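Local structure of enterobactin synthetase component F-related protein (Vibrio cholerae serotype O1, 4OXI) at residues A[494-506]-A[557-569]. The protein probably activates glycine with ATP as glycyl-adenylate, as an adenylation-domain enzyme of a lipopolysaccharide-modification pathway related to nonribosomal peptide synthesis. Residues are numbered along the deposited sequence; the frame is centred on the assembly and turned at random.
Sequences HSVAIVPWPLSES and KTDIKALQQQLAS
Val-499 points into helix 560-568 with its two methyls parted: CG2 lies 3.8 Å from Leu-563 CD1, whereas CG1, anti to the backbone N, reaches across the aliphatic stem of Gln-564, 3.5 Å from its CG. Two residues back, Ala-497 CB meets the same Leu-563 CD1 at 4.0 Å. Ile-560 CG2 touches both Val-499 CG1 and Pro-500 CD, each at 4.0 Å. Strand 496-500 is an outer strand of a three-stranded mixed sheet, and the C-terminal helix packs over one face, its segment axis 8.6 Å away and crossing at -65°; Ile-498 turns to the other face, onto helix 480-491. A small sheet with a helix on each face is consistent with the C-terminal subdomain of adenylate-forming enzymes. Beyond the strand, the Trp-501 ring is sandwiched: Leu-567 CB sits 3.9 Å from the six-membered ring centroid in a CH-pi contact, 17° off the normal, while Pro-502 CB, following a cis peptide, covers the opposite face near the rim. At the polar edge, the extended Gln-564 side chain carries NE2 to Pro-500 O, a 2.9 Å hydrogen bond (162° at the hydrogen) lying in the carbonyl plane, with Leu-503 CD1 packed 3.7 Å from that NE2.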
loop_
_atom_site.group_PDB
_atom_site.type_symbol
_atom_site.label_atom_id
_atom_site.label_comp_id
_atom_site.label_asym_id
_atom_site.label_seq_id
_atom_site.Cartn_x
_atom_site.Cartn_y
_atom_site.Cartn_z
ATOM N N HIS A 494 -20.507 -13.290 -24.764
ATOM C CA HIS A 494 -21.244 -14.216 -23.916
ATOM C C HIS A 494 -20.299 -14.891 -22.934
ATOM O O HIS A 494 -20.643 -15.146 -21.778
ATOM C CB HIS A 494 -21.921 -15.286 -24.771
ATOM C CG HIS A 494 -22.709 -16.278 -23.974
ATOM N ND1 HIS A 494 -22.184 -17.481 -23.548
ATOM C CD2 HIS A 494 -23.979 -16.234 -23.502
ATOM C CE1 HIS A 494 -23.099 -18.139 -22.856
ATOM N NE2 HIS A 494 -24.197 -17.404 -22.812
ATOM N N SER A 495 -19.099 -15.186 -23.413
ATOM C CA SER A 495 -18.121 -15.927 -22.639
ATOM C C SER A 495 -16.785 -15.166 -22.608
ATOM O O SER A 495 -16.310 -14.679 -23.644
ATOM C CB SER A 495 -17.966 -17.322 -23.247
ATOM O OG SER A 495 -16.920 -18.038 -22.618
ATOM N N VAL A 496 -16.198 -15.038 -21.416
ATOM C CA VAL A 496 -14.966 -14.261 -21.219
ATOM C C VAL A 496 -14.121 -14.883 -20.113
ATOM O O VAL A 496 -14.646 -15.219 -19.053
ATOM C CB VAL A 496 -15.261 -12.812 -20.775
ATOM C CG1 VAL A 496 -13.977 -12.105 -20.384
ATOM C CG2 VAL A 496 -15.976 -12.026 -21.845
ATOM N N ALA A 497 -12.820 -15.036 -20.353
ATOM C CA ALA A 497 -11.889 -15.457 -19.304
ATOM C C ALA A 497 -10.697 -14.503 -19.235
ATOM O O ALA A 497 -10.158 -14.102 -20.281
ATOM C CB ALA A 497 -11.408 -16.877 -19.548
ATOM N N ILE A 498 -10.293 -14.125 -18.022
ATOM C CA ILE A 498 -9.118 -13.273 -17.849
ATOM C C ILE A 498 -8.018 -14.124 -17.227
ATOM O O ILE A 498 -8.235 -14.768 -16.207
ATOM C CB ILE A 498 -9.412 -12.050 -16.962
ATOM C CG1 ILE A 498 -10.642 -11.303 -17.463
ATOM C CG2 ILE A 498 -8.209 -11.117 -16.908
ATOM C CD1 ILE A 498 -10.460 -10.590 -18.825
ATOM N N VAL A 499 -6.846 -14.146 -17.852
ATOM C CA VAL A 499 -5.776 -15.033 -17.423
ATOM C C VAL A 499 -4.522 -14.232 -17.112
ATOM O O VAL A 499 -4.096 -13.414 -17.929
ATOM C CB VAL A 499 -5.432 -16.051 -18.522
ATOM C CG1 VAL A 499 -4.296 -16.935 -18.076
ATOM C CG2 VAL A 499 -6.648 -16.890 -18.861
ATOM N N PRO A 500 -3.937 -14.446 -15.920
ATOM C CA PRO A 500 -2.633 -13.845 -15.610
ATOM C C PRO A 500 -1.585 -14.417 -16.553
ATOM O O PRO A 500 -1.425 -15.641 -16.598
ATOM C CB PRO A 500 -2.351 -14.323 -14.183
ATOM C CG PRO A 500 -3.716 -14.645 -13.616
ATOM C CD PRO A 500 -4.484 -15.205 -14.781
ATOM N N TRP A 501 -0.889 -13.546 -17.276
ATOM C CA TRP A 501 0.095 -13.958 -18.276
ATOM C C TRP A 501 0.823 -12.728 -18.810
ATOM O O TRP A 501 0.188 -11.704 -19.058
ATOM C CB TRP A 501 -0.595 -14.671 -19.443
ATOM C CG TRP A 501 0.387 -15.315 -20.347
ATOM C CD1 TRP A 501 0.933 -14.790 -21.492
ATOM C CD2 TRP A 501 0.986 -16.600 -20.162
ATOM N NE1 TRP A 501 1.836 -15.683 -22.026
ATOM C CE2 TRP A 501 1.886 -16.801 -21.227
ATOM C CE3 TRP A 501 0.855 -17.599 -19.191
ATOM C CZ2 TRP A 501 2.640 -17.972 -21.354
ATOM C CZ3 TRP A 501 1.607 -18.760 -19.315
ATOM C CH2 TRP A 501 2.487 -18.935 -20.388
ATOM N N PRO A 502 2.150 -12.824 -19.023
ATOM C CA PRO A 502 3.005 -14.003 -18.800
ATOM C C PRO A 502 3.402 -14.210 -17.340
ATOM O O PRO A 502 3.201 -13.335 -16.496
ATOM C CB PRO A 502 4.256 -13.700 -19.643
ATOM C CG PRO A 502 4.295 -12.194 -19.752
ATOM C CD PRO A 502 2.875 -11.706 -19.661
ATOM N N LEU A 503 3.947 -15.385 -17.051
ATOM C CA LEU A 503 4.410 -15.705 -15.712
ATOM C C LEU A 503 5.932 -15.795 -15.708
ATOM O O LEU A 503 6.542 -16.274 -16.668
ATOM C CB LEU A 503 3.815 -17.030 -15.244
ATOM C CG LEU A 503 2.297 -17.175 -15.311
ATOM C CD1 LEU A 503 1.874 -18.548 -14.808
ATOM C CD2 LEU A 503 1.605 -16.076 -14.513
ATOM N N SER A 504 6.543 -15.319 -14.630
ATOM C CA SER A 504 7.978 -15.478 -14.443
ATOM C C SER A 504 8.244 -16.860 -13.839
ATOM O O SER A 504 7.302 -17.600 -13.537
ATOM C CB SER A 504 8.494 -14.390 -13.514
ATOM O OG SER A 504 8.000 -14.590 -12.202
ATOM N N GLU A 505 9.513 -17.207 -13.647
ATOM C CA GLU A 505 9.851 -18.503 -13.072
ATOM C C GLU A 505 9.323 -18.651 -11.648
ATOM O O GLU A 505 9.116 -19.769 -11.171
ATOM C CB GLU A 505 11.359 -18.730 -13.090
ATOM C CG GLU A 505 11.986 -18.636 -14.468
ATOM C CD GLU A 505 13.485 -18.879 -14.435
ATOM O OE1 GLU A 505 14.082 -18.791 -13.335
ATOM O OE2 GLU A 505 14.063 -19.164 -15.507
ATOM N N SER A 506 9.100 -17.527 -10.971
ATOM C CA SER A 506 8.563 -17.570 -9.616
ATOM C C SER A 506 7.043 -17.625 -9.615
ATOM O O SER A 506 6.419 -17.676 -8.554
ATOM C CB SER A 506 9.047 -16.370 -8.798
ATOM O OG SER A 506 10.453 -16.200 -8.914
ATOM N N LYS A 557 -16.478 -24.514 -14.256
ATOM C CA LYS A 557 -15.595 -23.389 -13.943
ATOM C C LYS A 557 -14.390 -23.329 -14.893
ATOM O O LYS A 557 -13.821 -24.365 -15.262
ATOM C CB LYS A 557 -15.125 -23.460 -12.488
ATOM C CG LYS A 557 -16.256 -23.525 -11.465
ATOM C CD LYS A 557 -17.188 -22.322 -11.562
ATOM C CE LYS A 557 -16.549 -21.062 -10.988
ATOM N NZ LYS A 557 -17.485 -19.894 -10.993
ATOM N N THR A 558 -14.008 -22.114 -15.292
ATOM C CA THR A 558 -12.940 -21.943 -16.269
ATOM C C THR A 558 -11.608 -22.408 -15.700
ATOM O O THR A 558 -11.231 -22.016 -14.604
ATOM C CB THR A 558 -12.795 -20.478 -16.722
ATOM O OG1 THR A 558 -14.027 -20.021 -17.289
ATOM C CG2 THR A 558 -11.693 -20.351 -17.768
ATOM N N ASP A 559 -10.907 -23.245 -16.458
ATOM C CA ASP A 559 -9.613 -23.788 -16.058
ATOM C C ASP A 559 -8.492 -22.827 -16.478
ATOM O O ASP A 559 -7.973 -22.911 -17.594
ATOM C CB ASP A 559 -9.428 -25.165 -16.715
ATOM C CG ASP A 559 -8.254 -25.948 -16.149
ATOM O OD1 ASP A 559 -7.284 -25.328 -15.662
ATOM O OD2 ASP A 559 -8.296 -27.198 -16.212
ATOM N N ILE A 560 -8.121 -21.920 -15.577
ATOM C CA ILE A 560 -7.098 -20.913 -15.867
ATOM C C ILE A 560 -5.745 -21.523 -16.255
ATOM O O ILE A 560 -5.084 -21.039 -17.183
ATOM C CB ILE A 560 -6.934 -19.925 -14.693
ATOM C CG1 ILE A 560 -8.218 -19.117 -14.495
ATOM C CG2 ILE A 560 -5.757 -18.984 -14.922
ATOM C CD1 ILE A 560 -8.059 -17.953 -13.506
ATOM N N LYS A 561 -5.350 -22.595 -15.570
ATOM C CA LYS A 561 -4.081 -23.274 -15.856
ATOM C C LYS A 561 -3.980 -23.784 -17.292
ATOM O O LYS A 561 -2.948 -23.610 -17.945
ATOM C CB LYS A 561 -3.833 -24.421 -14.868
ATOM C CG LYS A 561 -3.621 -23.953 -13.430
ATOM C CD LYS A 561 -3.230 -25.097 -12.504
ATOM C CE LYS A 561 -2.842 -24.572 -11.121
ATOM N NZ LYS A 561 -1.603 -23.735 -11.157
ATOM N N ALA A 562 -5.054 -24.398 -17.787
ATOM C CA ALA A 562 -5.062 -24.957 -19.143
ATOM C C ALA A 562 -4.847 -23.859 -20.185
ATOM O O ALA A 562 -4.121 -24.042 -21.170
ATOM C CB ALA A 562 -6.363 -25.701 -19.400
ATOM N N LEU A 563 -5.485 -22.715 -19.957
ATOM C CA LEU A 563 -5.286 -21.558 -20.815
ATOM C C LEU A 563 -3.828 -21.086 -20.717
ATOM O O LEU A 563 -3.223 -20.699 -21.723
ATOM C CB LEU A 563 -6.277 -20.448 -20.449
ATOM C CG LEU A 563 -7.735 -20.719 -20.847
ATOM C CD1 LEU A 563 -8.693 -19.768 -20.144
ATOM C CD2 LEU A 563 -7.901 -20.610 -22.367
ATOM N N GLN A 564 -3.257 -21.147 -19.514
ATOM C CA GLN A 564 -1.846 -20.812 -19.333
ATOM C C GLN A 564 -0.952 -21.773 -20.121
ATOM O O GLN A 564 -0.050 -21.336 -20.846
ATOM C CB GLN A 564 -1.479 -20.736 -17.842
ATOM C CG GLN A 564 -2.094 -19.495 -17.189
ATOM C CD GLN A 564 -1.903 -19.388 -15.690
ATOM O OE1 GLN A 564 -1.914 -20.380 -14.967
ATOM N NE2 GLN A 564 -1.747 -18.157 -15.214
ATOM N N GLN A 565 -1.238 -23.069 -20.018
ATOM C CA GLN A 565 -0.505 -24.079 -20.778
ATOM C C GLN A 565 -0.618 -23.814 -22.274
ATOM O O GLN A 565 0.370 -23.908 -23.008
ATOM C CB GLN A 565 -1.029 -25.483 -20.468
ATOM C CG GLN A 565 -1.019 -25.861 -18.999
ATOM C CD GLN A 565 -1.609 -27.241 -18.748
ATOM O OE1 GLN A 565 -1.444 -28.157 -19.561
ATOM N NE2 GLN A 565 -2.308 -27.396 -17.622
ATOM N N GLN A 566 -1.823 -23.480 -22.726
ATOM C CA GLN A 566 -2.030 -23.214 -24.145
ATOM C C GLN A 566 -1.200 -22.034 -24.601
ATOM O O GLN A 566 -0.540 -22.100 -25.635
ATOM C CB GLN A 566 -3.500 -22.968 -24.456
ATOM C CG GLN A 566 -3.722 -22.509 -25.894
ATOM C CD GLN A 566 -5.165 -22.634 -26.339
ATOM O OE1 GLN A 566 -5.947 -23.401 -25.765
ATOM N NE2 GLN A 566 -5.527 -21.878 -27.372
ATOM N N LEU A 567 -1.232 -20.957 -23.822
ATOM C CA LEU A 567 -0.469 -19.750 -24.139
ATOM C C LEU A 567 1.043 -20.007 -24.192
ATOM O O LEU A 567 1.756 -19.406 -25.002
ATOM C CB LEU A 567 -0.777 -18.652 -23.121
ATOM C CG LEU A 567 -2.145 -17.993 -23.219
ATOM C CD1 LEU A 567 -2.461 -17.256 -21.929
ATOM C CD2 LEU A 567 -2.157 -17.039 -24.383
ATOM N N ALA A 568 1.521 -20.904 -23.329
ATOM C CA ALA A 568 2.940 -21.258 -23.278
ATOM C C ALA A 568 3.404 -21.909 -24.584
ATOM O O ALA A 568 4.573 -21.811 -24.959
ATOM C CB ALA A 568 3.213 -22.189 -22.095
ATOM N N SER A 569 2.474 -22.569 -25.270
ATOM C CA SER A 569 2.785 -23.301 -26.496
ATOM C C SER A 569 3.162 -22.394 -27.662
ATOM O O SER A 569 3.797 -22.837 -28.615
ATOM C CB SER A 569 1.612 -24.192 -26.883
ATOM O OG SER A 569 1.298 -25.067 -25.818
#